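Hemolysin-like protein containing CBS domains (Oenococcus oeni, PDB 3OCO) is of unknown function but may bind flavin adenine dinucleotide, this chain being the paired CBS-domain portion of a longer, probably membrane-bound protein. Local coordinates at residues R29-E39 / F56-I67; I68-Q79 / I88-V96. All coordinates share one frame; numbering follows the deposited sequence. Where two conformers were deposited one is given.

Contact 1. Residues R29-E39 / F56-I67; sequences RTSMSVVDVDE and FPVTADNDKDKI
Val35 and Asp36 run parallel to Val58 and Thr59, with CA atoms 4.9 and 4.8 Å apart in the two bridged pairs. Three backbone bonds fix this register: Val35 N to Pro57 O (2.9 Å), Thr59 N to Val35 O, and Val37 N to Thr59 O (3.0 Å). Val35 and Val58 share one face of the sheet, their CG2 methyls meeting at 3.8 Å in one of two Val58 conformers. The other face carries Asp36, whose CG lies anti to the backbone N (chi1 -174°), a setting that brings OD1 over the turn at Ala60-Asp63. There Asn62 N donates to Asp36 OD1 at 2.9 Å, from well above the carboxylate plane. The Asn62 amide also stacks on this carboxylate, the two planes 19° apart, while Asp36 OD2 takes the N-H of Asp38 in an Asx turn. Beside them Val34 CG2 presses on Thr59 CG2. Farther along, Lys64 reaches tip to tip toward the selenomethionine Met32, with their CE atoms 3.9 Å apart, and its NZ makes a weak bond to Met32 O (3.3 Å). Phe56 turns its ring edge to Ser33 O. In the first CBS range this is the parallel pairing of a beta-alpha-beta unit: helix 41-51 connects the strands and packs through Leu47 on Val35 and Phe56, strand 66-72 flanks 55-60, and Thr128 of strand 128-132 binds Arg29 and Asp65.

Contact 2. Residues I68-Q79 / I88-V96; sequences IGYAYNYDIVRQ and ISTIMRDIV
With chi1 near 26°, Arg93 sets its CG over the Tyr70 ring, and bends at chi2 and chi3 then carry its guanidinium on to Asp75. Tyr70 meets it with CG placed between its own backbone N and carbonyl carbon (chi1 80°), folding the ring back under the arginine chain. The resulting CH-pi contact puts Arg93 CG 3.7 Å from the centroid of the Tyr70 ring, 26° off the normal. Beyond it, Arg93 NH2 forms a salt bridge to Asp75 OD2 at 2.7 Å, the side chains arriving from opposite directions. Asp75 OD1 also forms a salt bridge with Arg78 NH2, weak as a hydrogen bond, so the carboxylate serves two arginines and is probably stabilised as an anion; Tyr72 CD2 lies over the centre of one guanidinium face of Arg93. A water links Asp75 OD2, Tyr72 N and Ile91 O.

The backbones meet in a single antiparallel, hydrogen-bonded pair, Tyr70 N to Arg93 O (2.8 Å) and Arg93 N to Tyr70 O (2.9 Å), both nearly straight. Gly69 allows close passage here, its CA lying 3.4 Å from Arg93 O, and Ile95 CG1 packs against the same CA at 3.8 Å. Apolar contacts extend both ways: Ile91 CD1 reaches Ile76 CG1 at 3.7 Å, and the selenium of Met92 touches Ile68 CD1 at 3.6 Å.

Tyr74 OH, in the first turn of helix 73-83, bonds to Leu49 O of the second subunit and Tyr72 OH, at the N-cap, to Gln52 NE2 of that subunit, which places this contact beside the dimer interface. Residues 88-96 run from helix 73-83 to strand 96-99 and pair at Arg93 with the edge strand 66-72; passage between the two sheets in this way is consistent with the tandem CBS pair of the CorC/HlyC-associated family.

Following the chain from the N terminus, contact 1 closes first: 29-39 leads through helix 41-51 to 56-67, completing a beta-alpha-beta unit. Contact 2 opens directly afterwards at Ile68 and closes when the chain returns from helix 73-83 through 88-96, so the two loops follow in series, neither nesting nor crossing. Strand 66-72 serves both, and the shared sheet joins them through probable backbone bonds, Phe56 O to Ala71 N and Val58 N to Gly69 O, each 2.7 Å. Elsewhere Asp36 O packs on Ile88 CG1 at 3.3 Å. Together they tie the three-stranded sheet of 35-36, 55-60 and 66-72 to the loop that runs on into strand 96-99 of the other sheet.

Contact 1. Residues R29-E39 / F56-I67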
loop_
_atom_site.group_PDB
_atom_site.type_symbol
_atom_site.label_atom_id
_atom_site.label_comp_id
_atom_site.label_asym_id
_atom_site.label_seq_id
_atom_site.Cartn_x
_atom_site.Cartn_y
_atom_site.Cartn_z
ATOM N N ARG A 29 12.477 -14.251 -6.580
ATOM C CA ARG A 29 13.178 -14.609 -5.345
ATOM C C ARG A 29 14.435 -13.786 -5.155
ATOM O O ARG A 29 14.766 -13.427 -4.033
ATOM C CB ARG A 29 13.535 -16.104 -5.314
ATOM C CG ARG A 29 14.211 -16.573 -4.030
ATOM C CD ARG A 29 14.819 -17.965 -4.158
ATOM N NE ARG A 29 15.729 -18.040 -5.292
ATOM C CZ ARG A 29 15.367 -18.480 -6.494
ATOM N NH1 ARG A 29 14.125 -18.887 -6.693
ATOM N NH2 ARG A 29 16.237 -18.506 -7.493
ATOM N N THR A 30 15.131 -13.483 -6.245
ATOM C CA THR A 30 16.421 -12.802 -6.141
ATOM C C THR A 30 16.287 -11.324 -5.776
ATOM O O THR A 30 17.246 -10.708 -5.309
ATOM C CB THR A 30 17.267 -12.946 -7.423
ATOM O OG1 THR A 30 18.639 -12.670 -7.117
ATOM C CG2 THR A 30 16.804 -11.986 -8.496
ATOM N N SER A 31 15.096 -10.767 -5.970
ATOM C CA SER A 31 14.840 -9.363 -5.639
ATOM C C SER A 31 14.163 -9.144 -4.284
ATOM O O SER A 31 14.004 -8.000 -3.869
ATOM C CB SER A 31 14.009 -8.703 -6.740
ATOM O OG SER A 31 14.711 -8.723 -7.973
HETATM N N MSE A 32 13.768 -10.225 -3.604
HETATM C CA MSE A 32 13.060 -10.128 -2.321
HETATM C C MSE A 32 13.953 -9.674 -1.172
HETATM O O MSE A 32 15.121 -10.046 -1.112
HETATM C CB MSE A 32 12.504 -11.482 -1.880
HETATM C CG MSE A 32 11.422 -12.126 -2.700
HETATM SE SE MSE A 32 10.767 -13.691 -1.675
HETATM C CE MSE A 32 12.449 -14.575 -1.225
ATOM N N SER A 33 13.376 -8.916 -0.240
ATOM C CA SER A 33 14.003 -8.653 1.055
ATOM C C SER A 33 13.194 -9.348 2.137
ATOM O O SER A 33 11.984 -9.120 2.266
ATOM C CB SER A 33 14.052 -7.154 1.362
ATOM O OG SER A 33 14.850 -6.458 0.424
ATOM N N VAL A 34 13.861 -10.189 2.922
ATOM C CA VAL A 34 13.182 -10.935 3.968
ATOM C C VAL A 34 13.725 -10.617 5.358
ATOM O O VAL A 34 14.797 -10.032 5.503
ATOM C CB VAL A 34 13.283 -12.453 3.707
ATOM C CG1 VAL A 34 12.795 -12.771 2.297
ATOM C CG2 VAL A 34 14.710 -12.935 3.899
ATOM N N VAL A 35 12.946 -10.958 6.378
ATOM C CA VAL A 35 13.453 -11.010 7.745
ATOM C C VAL A 35 13.248 -12.422 8.303
ATOM O O VAL A 35 12.383 -13.162 7.839
ATOM C CB VAL A 35 12.733 -10.007 8.662
ATOM C CG1 VAL A 35 13.049 -8.597 8.237
ATOM C CG2 VAL A 35 11.242 -10.257 8.626
ATOM N N ASP A 36 14.021 -12.775 9.312
ATOM C CA ASP A 36 13.991 -14.125 9.869
ATOM C C ASP A 36 13.128 -14.212 11.136
ATOM O O ASP A 36 13.069 -13.264 11.920
ATOM C CB ASP A 36 15.420 -14.601 10.167
ATOM C CG ASP A 36 15.469 -16.055 10.613
ATOM O OD1 ASP A 36 15.044 -16.918 9.818
ATOM O OD2 ASP A 36 15.925 -16.332 11.752
ATOM N N VAL A 37 12.475 -15.357 11.334
ATOM C CA VAL A 37 11.587 -15.548 12.478
ATOM C C VAL A 37 12.296 -15.309 13.824
ATOM O O VAL A 37 11.653 -15.035 14.837
ATOM C CB VAL A 37 10.955 -16.953 12.462
ATOM C CG1 VAL A 37 12.038 -18.043 12.591
ATOM C CG2 VAL A 37 9.927 -17.084 13.559
ATOM N N ASP A 38 13.623 -15.395 13.827
ATOM C CA ASP A 38 14.392 -15.228 15.057
ATOM C C ASP A 38 15.125 -13.894 15.149
ATOM O O ASP A 38 15.917 -13.672 16.068
ATOM C CB ASP A 38 15.398 -16.358 15.213
ATOM C CG ASP A 38 14.817 -17.558 15.932
ATOM O OD1 ASP A 38 13.596 -17.573 16.211
ATOM O OD2 ASP A 38 15.596 -18.488 16.220
ATOM N N GLU A 39 14.893 -13.013 14.187
ATOM C CA GLU A 39 15.416 -11.663 14.316
ATOM C C GLU A 39 14.512 -10.891 15.258
ATOM O O GLU A 39 13.357 -11.264 15.471
ATOM C CB GLU A 39 15.547 -10.980 12.962
ATOM C CG GLU A 39 17.001 -10.747 12.574
ATOM C CD GLU A 39 17.315 -11.204 11.160
ATOM O OE1 GLU A 39 16.450 -11.044 10.268
ATOM O OE2 GLU A 39 18.433 -11.720 10.942
ATOM N N PHE A 56 7.400 -7.532 4.807
ATOM C CA PHE A 56 8.567 -8.391 4.627
ATOM C C PHE A 56 8.210 -9.838 4.877
ATOM O O PHE A 56 7.771 -10.198 5.971
ATOM C CB PHE A 56 9.674 -8.010 5.602
ATOM C CG PHE A 56 10.362 -6.724 5.271
ATOM C CD1 PHE A 56 11.418 -6.700 4.372
ATOM C CD2 PHE A 56 9.965 -5.537 5.866
ATOM C CE1 PHE A 56 12.062 -5.503 4.065
ATOM C CE2 PHE A 56 10.603 -4.341 5.564
ATOM C CZ PHE A 56 11.657 -4.328 4.662
ATOM N N PRO A 57 8.413 -10.679 3.861
ATOM C CA PRO A 57 8.370 -12.129 4.041
ATOM C C PRO A 57 9.292 -12.531 5.183
ATOM O O PRO A 57 10.429 -12.017 5.287
ATOM C CB PRO A 57 8.936 -12.650 2.726
ATOM C CG PRO A 57 8.699 -11.550 1.748
ATOM C CD PRO A 57 8.881 -10.298 2.519
ATOM N N VAL A 58 8.782 -13.385 6.066
ATOM C CA VAL A 58 9.551 -13.937 7.174
ATOM C C VAL A 58 10.049 -15.356 6.827
ATOM O O VAL A 58 9.245 -16.216 6.497
ATOM C CB VAL A 58 8.689 -13.998 8.452
ATOM C CG1 VAL A 58 9.408 -14.768 9.552
ATOM C CG2 VAL A 58 8.313 -12.588 8.921
ATOM N N THR A 59 11.363 -15.590 6.897
ATOM C CA THR A 59 11.933 -16.906 6.610
ATOM C C THR A 59 12.102 -17.735 7.876
ATOM O O THR A 59 12.289 -17.200 8.968
ATOM C CB THR A 59 13.324 -16.810 5.928
ATOM O OG1 THR A 59 14.286 -16.265 6.837
ATOM C CG2 THR A 59 13.276 -15.940 4.704
ATOM N N ALA A 60 12.017 -19.046 7.730
ATOM C CA ALA A 60 12.479 -19.955 8.780
ATOM C C ALA A 60 13.935 -20.302 8.509
ATOM O O ALA A 60 14.337 -20.446 7.353
ATOM C CB ALA A 60 11.628 -21.229 8.817
ATOM N N ASP A 61 14.734 -20.413 9.562
ATOM C CA ASP A 61 16.091 -20.930 9.413
ATOM C C ASP A 61 16.944 -20.081 8.468
ATOM O O ASP A 61 17.918 -20.567 7.896
ATOM C CB ASP A 61 16.047 -22.385 8.917
ATOM C CG ASP A 61 15.415 -23.344 9.939
ATOM O OD1 ASP A 61 15.768 -23.262 11.138
ATOM O OD2 ASP A 61 14.576 -24.185 9.546
ATOM N N ASN A 62 16.561 -18.817 8.301
ATOM C CA ASN A 62 17.266 -17.897 7.411
ATOM C C ASN A 62 17.295 -18.377 5.966
ATOM O O ASN A 62 18.185 -18.017 5.194
ATOM C CB ASN A 62 18.690 -17.648 7.912
ATOM C CG ASN A 62 18.750 -16.560 8.963
ATOM O OD1 ASN A 62 18.414 -15.396 8.697
ATOM N ND2 ASN A 62 19.175 -16.928 10.166
ATOM N N ASP A 63 16.305 -19.182 5.605
ATOM C CA ASP A 63 16.245 -19.779 4.275
ATOM C C ASP A 63 15.166 -19.092 3.445
ATOM O O ASP A 63 13.992 -19.181 3.781
ATOM C CB ASP A 63 15.922 -21.276 4.410
ATOM C CG ASP A 63 16.240 -22.071 3.155
ATOM O OD1 ASP A 63 16.529 -21.464 2.101
ATOM O OD2 ASP A 63 16.209 -23.317 3.233
ATOM N N LYS A 64 15.546 -18.427 2.360
ATOM C CA LYS A 64 14.521 -17.810 1.493
ATOM C C LYS A 64 13.476 -18.812 1.036
ATOM O O LYS A 64 12.330 -18.437 0.804
ATOM C CB LYS A 64 15.119 -17.123 0.261
ATOM C CG LYS A 64 15.774 -15.778 0.528
ATOM C CD LYS A 64 16.817 -15.482 -0.548
ATOM C CE LYS A 64 16.367 -14.390 -1.505
ATOM N NZ LYS A 64 16.548 -13.061 -0.892
ATOM N N ASP A 65 13.858 -20.085 0.922
ATOM C CA ASP A 65 12.940 -21.115 0.421
ATOM C C ASP A 65 11.981 -21.623 1.501
ATOM O O ASP A 65 11.125 -22.468 1.240
ATOM C CB ASP A 65 13.706 -22.269 -0.239
ATOM C CG ASP A 65 14.449 -21.837 -1.495
ATOM O OD1 ASP A 65 13.790 -21.287 -2.396
ATOM O OD2 ASP A 65 15.682 -22.032 -1.588
ATOM N N LYS A 66 12.119 -21.077 2.705
ATOM C CA LYS A 66 11.222 -21.385 3.817
ATOM C C LYS A 66 10.468 -20.142 4.370
ATOM O O LYS A 66 10.633 -19.770 5.553
ATOM C CB LYS A 66 12.026 -22.037 4.948
ATOM C CG LYS A 66 12.576 -23.437 4.622
ATOM C CD LYS A 66 13.416 -23.961 5.779
ATOM C CE LYS A 66 14.096 -25.294 5.469
ATOM N NZ LYS A 66 15.174 -25.611 6.480
ATOM N N ILE A 67 9.649 -19.506 3.531
ATOM C CA ILE A 67 8.817 -18.379 3.984
ATOM C C ILE A 67 7.627 -18.869 4.805
ATOM O O ILE A 67 6.766 -19.570 4.291
ATOM C CB ILE A 67 8.234 -17.548 2.807
ATOM C CG1 ILE A 67 9.336 -17.011 1.891
ATOM C CG2 ILE A 67 7.370 -16.410 3.345
ATOM C CD1 ILE A 67 10.540 -16.559 2.635
HETATM O O HOH W 1 17.895 -15.268 12.868
HETATM O O HOH W 2 15.594 -19.472 12.704
#

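Contact 2. Residues I68-Q79 / I88-V96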
loop_
_atom_site.group_PDB
_atom_site.type_symbol
_atom_site.label_atom_id
_atom_site.label_comp_id
_atom_site.label_asym_id
_atom_site.label_seq_id
_atom_site.Cartn_x
_atom_site.Cartn_y
_atom_site.Cartn_z
ATOM N N ILE A 68 7.562 -18.494 6.074
ATOM C CA ILE A 68 6.468 -18.953 6.932
ATOM C C ILE A 68 5.344 -17.907 7.149
ATOM O O ILE A 68 4.280 -18.229 7.687
ATOM C CB ILE A 68 7.014 -19.421 8.285
ATOM C CG1 ILE A 68 8.222 -18.577 8.678
ATOM C CG2 ILE A 68 7.462 -20.873 8.209
ATOM C CD1 ILE A 68 8.616 -18.712 10.135
ATOM N N GLY A 69 5.581 -16.668 6.726
ATOM C CA GLY A 69 4.596 -15.603 6.877
ATOM C C GLY A 69 5.146 -14.238 6.486
ATOM O O GLY A 69 6.168 -14.166 5.799
ATOM N N TYR A 70 4.496 -13.154 6.920
ATOM C CA TYR A 70 5.058 -11.823 6.678
ATOM C C TYR A 70 5.024 -10.961 7.906
ATOM O O TYR A 70 4.212 -11.199 8.809
ATOM C CB TYR A 70 4.367 -11.106 5.519
ATOM C CG TYR A 70 3.041 -10.462 5.869
ATOM C CD1 TYR A 70 2.941 -9.083 6.095
ATOM C CD2 TYR A 70 1.886 -11.222 5.952
ATOM C CE1 TYR A 70 1.713 -8.491 6.410
ATOM C CE2 TYR A 70 0.664 -10.647 6.260
ATOM C CZ TYR A 70 0.579 -9.285 6.491
ATOM O OH TYR A 70 -0.654 -8.747 6.797
ATOM N N ALA A 71 5.927 -9.972 7.935
ATOM C CA ALA A 71 5.906 -8.909 8.954
ATOM C C ALA A 71 5.506 -7.535 8.375
ATOM O O ALA A 71 6.031 -7.086 7.353
ATOM C CB ALA A 71 7.236 -8.817 9.666
ATOM N N TYR A 72 4.577 -6.880 9.060
ATOM C CA TYR A 72 3.947 -5.644 8.605
ATOM C C TYR A 72 4.634 -4.416 9.231
ATOM O O TYR A 72 4.808 -4.359 10.447
ATOM C CB TYR A 72 2.461 -5.735 8.983
ATOM C CG TYR A 72 1.544 -4.587 8.581
ATOM C CD1 TYR A 72 1.782 -3.812 7.450
ATOM C CD2 TYR A 72 0.397 -4.332 9.317
ATOM C CE1 TYR A 72 0.907 -2.762 7.091
ATOM C CE2 TYR A 72 -0.480 -3.323 8.970
ATOM C CZ TYR A 72 -0.224 -2.536 7.864
ATOM O OH TYR A 72 -1.122 -1.530 7.555
ATOM N N ASN A 73 5.055 -3.453 8.407
ATOM C CA ASN A 73 5.751 -2.256 8.931
ATOM C C ASN A 73 5.072 -1.613 10.151
ATOM O O ASN A 73 5.725 -1.364 11.174
ATOM C CB ASN A 73 6.086 -1.214 7.838
ATOM C CG ASN A 73 4.840 -0.656 7.091
ATOM O OD1 ASN A 73 3.686 -0.973 7.393
ATOM N ND2 ASN A 73 5.100 0.188 6.106
ATOM N N TYR A 74 3.762 -1.381 10.052
ATOM C CA TYR A 74 2.972 -0.898 11.194
ATOM C C TYR A 74 3.242 -1.675 12.480
ATOM O O TYR A 74 3.411 -1.077 13.554
ATOM C CB TYR A 74 1.481 -0.972 10.888
ATOM C CG TYR A 74 0.576 -0.551 12.032
ATOM C CD1 TYR A 74 0.415 0.786 12.367
ATOM C CD2 TYR A 74 -0.150 -1.492 12.742
ATOM C CE1 TYR A 74 -0.429 1.164 13.397
ATOM C CE2 TYR A 74 -0.994 -1.127 13.769
ATOM C CZ TYR A 74 -1.132 0.204 14.097
ATOM O OH TYR A 74 -1.984 0.561 15.125
ATOM N N ASP A 75 3.272 -3.003 12.365
ATOM C CA ASP A 75 3.444 -3.891 13.521
ATOM C C ASP A 75 4.823 -3.736 14.130
ATOM O O ASP A 75 4.974 -3.714 15.353
ATOM C CB ASP A 75 3.242 -5.357 13.110
ATOM C CG ASP A 75 1.780 -5.723 12.907
ATOM O OD1 ASP A 75 0.902 -5.075 13.521
ATOM O OD2 ASP A 75 1.513 -6.676 12.138
ATOM N N ILE A 76 5.823 -3.650 13.257
ATOM C CA ILE A 76 7.204 -3.366 13.634
ATOM C C ILE A 76 7.361 -2.019 14.368
ATOM O O ILE A 76 7.918 -1.968 15.486
ATOM C CB ILE A 76 8.131 -3.400 12.381
ATOM C CG1 ILE A 76 8.043 -4.773 11.701
ATOM C CG2 ILE A 76 9.581 -3.118 12.750
ATOM C CD1 ILE A 76 8.552 -4.808 10.263
ATOM N N VAL A 77 6.895 -0.914 13.772
ATOM C CA VAL A 77 7.165 0.357 14.439
ATOM C C VAL A 77 6.397 0.464 15.746
ATOM O O VAL A 77 6.898 1.027 16.717
ATOM C CB VAL A 77 6.997 1.648 13.535
ATOM C CG1 VAL A 77 6.846 1.297 12.080
ATOM C CG2 VAL A 77 5.873 2.558 14.039
ATOM N N ARG A 78 5.187 -0.081 15.774
ATOM C CA ARG A 78 4.416 -0.097 17.004
ATOM C C ARG A 78 5.089 -0.899 18.115
ATOM O O ARG A 78 5.188 -0.438 19.253
ATOM C CB ARG A 78 3.045 -0.687 16.773
ATOM C CG ARG A 78 2.332 -0.893 18.087
ATOM C CD ARG A 78 0.901 -1.240 17.856
ATOM N NE ARG A 78 0.814 -2.364 16.936
ATOM C CZ ARG A 78 -0.321 -2.951 16.576
ATOM N NH1 ARG A 78 -1.489 -2.516 17.054
ATOM N NH2 ARG A 78 -0.281 -3.971 15.726
ATOM N N GLN A 79 5.535 -2.112 17.800
ATOM C CA GLN A 79 6.127 -2.974 18.835
ATOM C C GLN A 79 7.496 -2.497 19.336
ATOM O O GLN A 79 7.806 -2.653 20.522
ATOM C CB GLN A 79 6.191 -4.431 18.368
ATOM C CG GLN A 79 6.817 -5.351 19.365
ATOM C CD GLN A 79 6.005 -5.481 20.627
ATOM O OE1 GLN A 79 4.776 -5.307 20.622
ATOM N NE2 GLN A 79 6.687 -5.803 21.728
ATOM N N ILE A 88 10.553 -11.562 15.691
ATOM C CA ILE A 88 9.583 -11.349 14.626
ATOM C C ILE A 88 8.376 -12.268 14.796
ATOM O O ILE A 88 7.246 -11.870 14.524
ATOM C CB ILE A 88 10.212 -11.547 13.241
ATOM C CG1 ILE A 88 11.426 -10.641 13.080
ATOM C CG2 ILE A 88 9.218 -11.197 12.157
ATOM C CD1 ILE A 88 11.063 -9.186 12.978
ATOM N N SER A 89 8.616 -13.495 15.252
ATOM C CA SER A 89 7.540 -14.468 15.427
ATOM C C SER A 89 6.391 -13.934 16.270
ATOM O O SER A 89 5.252 -14.380 16.154
ATOM C CB SER A 89 8.077 -15.750 16.075
ATOM O OG SER A 89 8.764 -15.451 17.284
ATOM N N THR A 90 6.680 -12.997 17.154
ATOM C CA THR A 90 5.613 -12.465 17.981
ATOM C C THR A 90 4.652 -11.556 17.190
ATOM O O THR A 90 3.488 -11.439 17.562
ATOM C CB THR A 90 6.154 -11.792 19.259
ATOM O OG1 THR A 90 6.848 -10.582 18.922
ATOM C CG2 THR A 90 7.103 -12.772 20.002
ATOM N N ILE A 91 5.111 -10.971 16.079
ATOM C CA ILE A 91 4.221 -10.168 15.220
ATOM C C ILE A 91 3.810 -10.806 13.866
ATOM O O ILE A 91 2.820 -10.413 13.262
ATOM C CB ILE A 91 4.795 -8.750 14.946
ATOM C CG1 ILE A 91 6.111 -8.818 14.168
ATOM C CG2 ILE A 91 4.967 -7.956 16.246
ATOM C CD1 ILE A 91 6.610 -7.446 13.749
HETATM N N MSE A 92 4.576 -11.779 13.392
HETATM C CA MSE A 92 4.339 -12.416 12.091
HETATM C C MSE A 92 2.876 -12.784 11.812
HETATM O O MSE A 92 2.172 -13.273 12.695
HETATM C CB MSE A 92 5.205 -13.668 12.032
HETATM C CG MSE A 92 5.157 -14.476 10.763
HETATM SE SE MSE A 92 6.285 -16.076 11.031
HETATM C CE MSE A 92 4.972 -17.188 11.953
ATOM N N ARG A 93 2.417 -12.573 10.581
ATOM C CA ARG A 93 1.065 -12.991 10.203
ATOM C C ARG A 93 1.081 -13.833 8.936
ATOM O O ARG A 93 2.077 -13.842 8.221
ATOM C CB ARG A 93 0.110 -11.791 10.061
ATOM C CG ARG A 93 0.777 -10.485 9.711
ATOM C CD ARG A 93 0.428 -9.391 10.708
ATOM N NE ARG A 93 -0.771 -8.649 10.338
ATOM C CZ ARG A 93 -1.427 -7.835 11.157
ATOM N NH1 ARG A 93 -2.515 -7.204 10.741
ATOM N NH2 ARG A 93 -1.003 -7.658 12.399
ATOM N N ASP A 94 -0.031 -14.522 8.674
ATOM C CA ASP A 94 -0.116 -15.593 7.661
ATOM C C ASP A 94 0.042 -15.163 6.213
ATOM O O ASP A 94 -0.248 -14.032 5.850
ATOM C CB ASP A 94 -1.460 -16.321 7.756
ATOM C CG ASP A 94 -1.634 -17.053 9.055
ATOM O OD1 ASP A 94 -0.632 -17.204 9.782
ATOM O OD2 ASP A 94 -2.774 -17.483 9.339
ATOM N N ILE A 95 0.473 -16.094 5.377
ATOM C CA ILE A 95 0.448 -15.869 3.945
ATOM C C ILE A 95 -0.321 -16.973 3.284
ATOM O O ILE A 95 -0.803 -17.889 3.951
ATOM C CB ILE A 95 1.850 -15.769 3.351
ATOM C CG1 ILE A 95 2.740 -16.921 3.836
ATOM C CG2 ILE A 95 2.465 -14.437 3.743
ATOM C CD1 ILE A 95 2.770 -18.150 2.921
ATOM N N VAL A 96 -0.474 -16.865 1.971
ATOM C CA VAL A 96 -0.985 -17.974 1.186
ATOM C C VAL A 96 0.047 -18.314 0.099
ATOM O O VAL A 96 0.737 -17.435 -0.423
ATOM C CB VAL A 96 -2.382 -17.672 0.607
ATOM C CG1 VAL A 96 -2.297 -16.600 -0.474
ATOM C CG2 VAL A 96 -3.020 -18.940 0.067
HETATM O O HOH W 3 1.377 -18.374 7.546
HETATM O O HOH W 4 3.354 -8.233 11.215
#